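Local coordinates for protein XRE family transcriptional regulator (Pseudomonas putida, PDB 6F8H) that probably acts as the HigA-type antitoxin GraA, a helix-turn-helix protein that would counteract the toxin GraT and bind operator DNA to regulate its own operon, at residues E19-R22 / E23-K27; G41-T44 / P45-N48. All blocks are in the same frame, centred on the assembly; numbering follows the deposited sequence.

Interaction 1. Residues E19-R22 / E23-K27; sequences EILR and EEFQK
I20 and L21 meet F25 on the packed side of helix 17-29, where the ring edge of F25 is turned to the I20 carbonyl oxygen and CE1 of F25 lies 4.1 Å from CG2 of I20. The L21 side chain runs at about a right angle to that of F25, its CD1 against CB of the phenylalanine; with CG anti to the backbone N (chi1 -178°), L21 reaches in among helices 44-51, 59-69 and 73-99, and W76 meets the F25 ring. The backbone widens here into a pi-type turn: Q26 N bonds to L21 O at 2.9 Å and K27 N to R22 O at 3.0 Å, whereas F25 N makes only weak bonds, to I20 O and L21 O. The solvent side is looser. R22, bent at chi3, brings NH2 to 3.5 Å from OE2 of E23, a salt bridge whose hydrogen bond is weak, with the guanidinium and carboxylate planes 81° apart. CG of R22 also touches OE1 of Q26, whose NE2 bonds to the F31 carbonyl. The long separation and crossed planes are consistent with a weak R22-E23 pairing; R22 NH1 also pairs with E53 and the L51 carbonyl, which probably orient it more.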
ATOM      1  N   GLU A  19       6.013  13.686  -4.063  1.00 25.35           N
ATOM      2  CA  GLU A  19       5.700  15.117  -3.980  1.00 27.08           C
ATOM      3  C   GLU A  19       5.929  15.619  -2.552  1.00 24.26           C
ATOM      4  O   GLU A  19       6.524  16.681  -2.346  1.00 26.48           O
ATOM      5  CB  GLU A  19       4.259  15.396  -4.421  1.00 28.36           C
ATOM      6  CG  GLU A  19       3.802  16.853  -4.213  1.00 29.15           C
ATOM      7  CD  GLU A  19       2.397  17.128  -4.758  1.00 33.06           C
ATOM      8  OE1 GLU A  19       2.125  16.768  -5.914  1.00 34.72           O
ATOM      9  OE2 GLU A  19       1.564  17.697  -4.028  1.00 38.82           O
ATOM     10  N   ILE A  20       5.464  14.852  -1.571  1.00 23.78           N
ATOM     11  CA  ILE A  20       5.719  15.200  -0.168  1.00 24.52           C
ATOM     12  C   ILE A  20       7.226  15.167   0.113  1.00 25.97           C
ATOM     13  O   ILE A  20       7.777  16.091   0.731  1.00 27.53           O
ATOM     14  CB  ILE A  20       4.983  14.256   0.792  1.00 25.26           C
ATOM     15  CG1 ILE A  20       3.469  14.346   0.575  1.00 26.36           C
ATOM     16  CG2 ILE A  20       5.323  14.568   2.259  1.00 26.52           C
ATOM     17  CD1 ILE A  20       2.933  15.755   0.672  1.00 28.76           C
ATOM     18  N   LEU A  21       7.905  14.114  -0.352  1.00 26.21           N
ATOM     19  CA  LEU A  21       9.339  14.003  -0.105  1.00 25.39           C
ATOM     20  C   LEU A  21      10.045  15.231  -0.671  1.00 29.97           C
ATOM     21  O   LEU A  21      10.881  15.852  -0.004  1.00 27.16           O
ATOM     22  CB  LEU A  21       9.918  12.712  -0.719  1.00 20.63           C
ATOM     23  CG  LEU A  21      11.409  12.468  -0.492  1.00 25.28           C
ATOM     24  CD1 LEU A  21      11.729  12.515   0.998  1.00 22.03           C
ATOM     25  CD2 LEU A  21      11.824  11.113  -1.082  1.00 27.91           C
ATOM     26  N   ARG A  22       9.665  15.605  -1.886  1.00 24.56           N
ATOM     27  CA  ARG A  22      10.285  16.732  -2.564  1.00 28.09           C
ATOM     28  C   ARG A  22       9.885  18.100  -1.988  1.00 27.72           C
ATOM     29  O   ARG A  22      10.746  18.933  -1.692  1.00 28.10           O
ATOM     30  CB  ARG A  22       9.942  16.665  -4.056  1.00 30.07           C
ATOM     31  CG  ARG A  22      10.787  17.563  -4.936  1.00 36.72           C
ATOM     32  CD  ARG A  22      10.274  17.529  -6.380  1.00 35.16           C
ATOM     33  NE  ARG A  22       8.908  18.030  -6.466  1.00 34.08           N
ATOM     34  CZ  ARG A  22       7.848  17.272  -6.730  1.00 34.17           C
ATOM     35  NH1 ARG A  22       8.004  15.971  -6.921  1.00 30.51           N
ATOM     36  NH2 ARG A  22       6.633  17.812  -6.788  1.00 28.39           N
ATOM     37  N   GLU A  23       8.585  18.330  -1.815  1.00 26.38           N
ATOM     38  CA  GLU A  23       8.097  19.680  -1.468  1.00 27.63           C
ATOM     39  C   GLU A  23       8.287  20.021   0.004  1.00 32.88           C
ATOM     40  O   GLU A  23       8.543  21.177   0.334  1.00 31.38           O
ATOM     41  CB  GLU A  23       6.620  19.843  -1.818  1.00 28.32           C
ATOM     42  CG  GLU A  23       6.315  19.836  -3.293  1.00 30.02           C
ATOM     43  CD  GLU A  23       6.923  21.019  -4.026  1.00 38.35           C
ATOM     44  OE1 GLU A  23       7.163  22.073  -3.393  1.00 40.83           O
ATOM     45  OE2 GLU A  23       7.162  20.892  -5.246  1.00 39.86           O
ATOM     46  N   GLU A  24       8.161  19.028   0.886  1.00 26.98           N
ATOM     47  CA  GLU A  24       8.197  19.297   2.314  1.00 31.99           C
ATOM     48  C   GLU A  24       9.547  18.970   2.945  1.00 35.07           C
ATOM     49  O   GLU A  24      10.010  19.690   3.824  1.00 36.78           O
ATOM     50  CB  GLU A  24       7.086  18.523   3.027  1.00 35.85           C
ATOM     51  CG  GLU A  24       5.701  18.793   2.453  1.00 31.93           C
ATOM     52  CD  GLU A  24       4.591  18.500   3.443  1.00 46.22           C
ATOM     53  OE1 GLU A  24       4.912  18.298   4.634  1.00 51.62           O
ATOM     54  OE2 GLU A  24       3.400  18.473   3.043  1.00 47.29           O
ATOM     55  N   PHE A  25      10.182  17.887   2.509  1.00 31.44           N
ATOM     56  CA  PHE A  25      11.452  17.495   3.106  1.00 34.30           C
ATOM     57  C   PHE A  25      12.639  18.050   2.342  1.00 37.65           C
ATOM     58  O   PHE A  25      13.476  18.736   2.924  1.00 40.30           O
ATOM     59  CB  PHE A  25      11.543  15.968   3.217  1.00 33.56           C
ATOM     60  CG  PHE A  25      10.637  15.415   4.251  1.00 26.89           C
ATOM     61  CD1 PHE A  25       9.317  15.149   3.957  1.00 25.57           C
ATOM     62  CD2 PHE A  25      11.086  15.218   5.550  1.00 33.95           C
ATOM     63  CE1 PHE A  25       8.454  14.661   4.931  1.00 29.74           C
ATOM     64  CE2 PHE A  25      10.234  14.738   6.528  1.00 28.72           C
ATOM     65  CZ  PHE A  25       8.912  14.460   6.222  1.00 26.02           C
ATOM     66  N   GLN A  26      12.701  17.786   1.038  1.00 33.51           N
ATOM     67  CA  GLN A  26      13.843  18.218   0.239  1.00 37.25           C
ATOM     68  C   GLN A  26      13.993  19.733   0.117  1.00 41.71           C
ATOM     69  O   GLN A  26      15.081  20.272   0.371  1.00 41.03           O
ATOM     70  CB  GLN A  26      13.787  17.622  -1.170  1.00 30.85           C
ATOM     71  CG  GLN A  26      15.071  17.895  -1.917  1.00 33.53           C
ATOM     72  CD  GLN A  26      15.110  17.258  -3.281  1.00 35.76           C
ATOM     73  OE1 GLN A  26      14.071  17.053  -3.919  1.00 33.43           O
ATOM     74  NE2 GLN A  26      16.310  16.929  -3.737  1.00 28.60           N
ATOM     75  N   LYS A  27      12.918  20.410  -0.286  1.00 41.09           N
ATOM     76  CA  LYS A  27      12.968  21.851  -0.575  1.00 45.22           C
ATOM     77  C   LYS A  27      13.504  22.631   0.620  1.00 48.76           C
ATOM     78  O   LYS A  27      14.215  23.620   0.462  1.00 52.90           O
ATOM     79  CB  LYS A  27      11.583  22.374  -0.968  1.00 46.28           C
ATOM     80  CG  LYS A  27      11.447  23.900  -1.008  1.00 47.55           C
ATOM     81  CD  LYS A  27       9.966  24.312  -1.069  1.00 50.10           C
ATOM     82  CE  LYS A  27       9.790  25.832  -1.138  1.00 44.39           C
ATOM     83  NZ  LYS A  27       9.398  26.419   0.174  1.00 44.14           N
TER

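Interaction 2. Residues G41-T44 / P45-N48; sequences GVAT and PTVN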
ATOM      1  N   GLY A  41      20.672   4.235   2.713  1.00 30.59           N
ATOM      2  CA  GLY A  41      21.312   2.964   2.404  1.00 29.36           C
ATOM      3  C   GLY A  41      20.748   2.318   1.140  1.00 31.27           C
ATOM      4  O   GLY A  41      20.704   1.102   1.042  1.00 28.59           O
ATOM      5  N   VAL A  42      20.288   3.132   0.192  1.00 30.73           N
ATOM      6  CA  VAL A  42      19.777   2.636  -1.091  1.00 29.99           C
ATOM      7  C   VAL A  42      20.523   3.286  -2.252  1.00 28.86           C
ATOM      8  O   VAL A  42      21.328   4.194  -2.063  1.00 28.73           O
ATOM      9  CB  VAL A  42      18.242   2.905  -1.289  1.00 28.81           C
ATOM     10  CG1 VAL A  42      17.439   2.384  -0.111  1.00 32.60           C
ATOM     11  CG2 VAL A  42      17.963   4.405  -1.521  1.00 26.13           C
ATOM     12  N   ALA A  43      20.235   2.810  -3.457  1.00 30.99           N
ATOM     13  CA  ALA A  43      20.862   3.324  -4.669  1.00 30.94           C
ATOM     14  C   ALA A  43      20.215   4.641  -5.064  1.00 28.78           C
ATOM     15  O   ALA A  43      19.019   4.806  -4.901  1.00 27.02           O
ATOM     16  CB  ALA A  43      20.740   2.302  -5.808  1.00 31.06           C
ATOM     17  N   THR A  44      21.005   5.569  -5.589  1.00 29.18           N
ATOM     18  CA  THR A  44      20.469   6.861  -5.991  1.00 31.12           C
ATOM     19  C   THR A  44      19.296   6.776  -6.987  1.00 32.09           C
ATOM     20  O   THR A  44      18.337   7.530  -6.831  1.00 32.81           O
ATOM     21  CB  THR A  44      21.577   7.766  -6.571  1.00 31.30           C
ATOM     22  OG1 THR A  44      22.687   7.771  -5.675  1.00 34.45           O
ATOM     23  CG2 THR A  44      21.084   9.207  -6.734  1.00 28.98           C
ATOM     24  N   PRO A  45      19.360   5.879  -8.003  1.00 32.80           N
ATOM     25  CA  PRO A  45      18.238   5.798  -8.952  1.00 32.24           C
ATOM     26  C   PRO A  45      16.883   5.524  -8.307  1.00 31.80           C
ATOM     27  O   PRO A  45      15.880   6.048  -8.790  1.00 33.06           O
ATOM     28  CB  PRO A  45      18.640   4.627  -9.863  1.00 32.63           C
ATOM     29  CG  PRO A  45      20.110   4.735  -9.921  1.00 34.86           C
ATOM     30  CD  PRO A  45      20.505   5.081  -8.486  1.00 33.49           C
ATOM     31  N   THR A  46      16.867   4.723  -7.245  1.00 32.48           N
ATOM     32  CA  THR A  46      15.643   4.469  -6.492  1.00 35.34           C
ATOM     33  C   THR A  46      15.053   5.784  -5.962  1.00 30.85           C
ATOM     34  O   THR A  46      13.871   6.068  -6.166  1.00 31.49           O
ATOM     35  CB  THR A  46      15.882   3.518  -5.306  1.00 37.24           C
ATOM     36  OG1 THR A  46      16.617   2.362  -5.741  1.00 42.12           O
ATOM     37  CG2 THR A  46      14.562   3.078  -4.734  1.00 42.97           C
ATOM     38  N   VAL A  47      15.889   6.585  -5.304  1.00 31.06           N
ATOM     39  CA  VAL A  47      15.470   7.896  -4.805  1.00 29.64           C
ATOM     40  C   VAL A  47      15.033   8.793  -5.953  1.00 32.73           C
ATOM     41  O   VAL A  47      14.004   9.455  -5.860  1.00 29.46           O
ATOM     42  CB  VAL A  47      16.591   8.603  -4.015  1.00 26.73           C
ATOM     43  CG1 VAL A  47      16.135   9.988  -3.578  1.00 27.77           C
ATOM     44  CG2 VAL A  47      16.982   7.787  -2.812  1.00 27.41           C
ATOM     45  N   ASN A  48      15.807   8.785  -7.045  1.00 31.23           N
ATOM     46  CA  ASN A  48      15.472   9.580  -8.228  1.00 34.98           C
ATOM     47  C   ASN A  48      14.072   9.268  -8.727  1.00 33.07           C
ATOM     48  O   ASN A  48      13.313  10.176  -9.031  1.00 35.74           O
ATOM     49  CB  ASN A  48      16.485   9.351  -9.362  1.00 31.75           C
ATOM     50  CG  ASN A  48      17.759  10.149  -9.175  1.00 36.15           C
ATOM     51  OD1 ASN A  48      17.768  11.154  -8.462  1.00 37.49           O
ATOM     52  ND2 ASN A  48      18.842   9.717  -9.826  1.00 32.12           N
TER
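The backbone runs extended through V42 and A43 and turns helical at T44, with N48 N donating a nearly straight 2.8 Å bond to T44 O (N-H...O 166°). A43 is the N-cap residue, and its carbonyl oxygen accepts a weak, bent bond from T46 N at 3.2 Å. V42 reaches over this first turn to meet V47 at about a right angle, CG2 to CG2 at 3.8 Å. In V42, chi1 of -53° sets CG1 anti to the carbonyl carbon and leaves CG2 between N and C, facing V47, which offers the branch beside its backbone N; V47 also packs on L36 and A37, and V42 on M61 and R64. At the helix start, CB of A43 rests 3.9 Å from CD of P45, whose ring nitrogen has no hydrogen to give, as suits the first turn of a helix. CG2 of T44 comes to 3.9 Å from ND2 of N48, the two side chains crossing obliquely. Before all this, G41, at positive phi, is the C-prime residue of a Schellman motif ending helix 33-40. A Schellman end, a short extended link and a new helix starting after A43 together form the turn of a helix-turn-helix.

How the interactions relate
Interactions 1 and 2 follow one another along the chain within the same helix-turn-helix region, their centres 16 Å apart and their nearest atoms about 5 Å apart without touching. Helix 44-51 connects them: its start belongs to interaction 2, while I50 and L51 near its end pack against L21 of interaction 1. Helix 59-69 also serves both, meeting V42 and T46 through M61 and meeting L21 and F25 through L69. Residues 19-27 and 41-48 are therefore joined through shared helices. In related regulators the second helix of this motif commonly enters the DNA major groove, so helix 44-51 is probably the recognition helix.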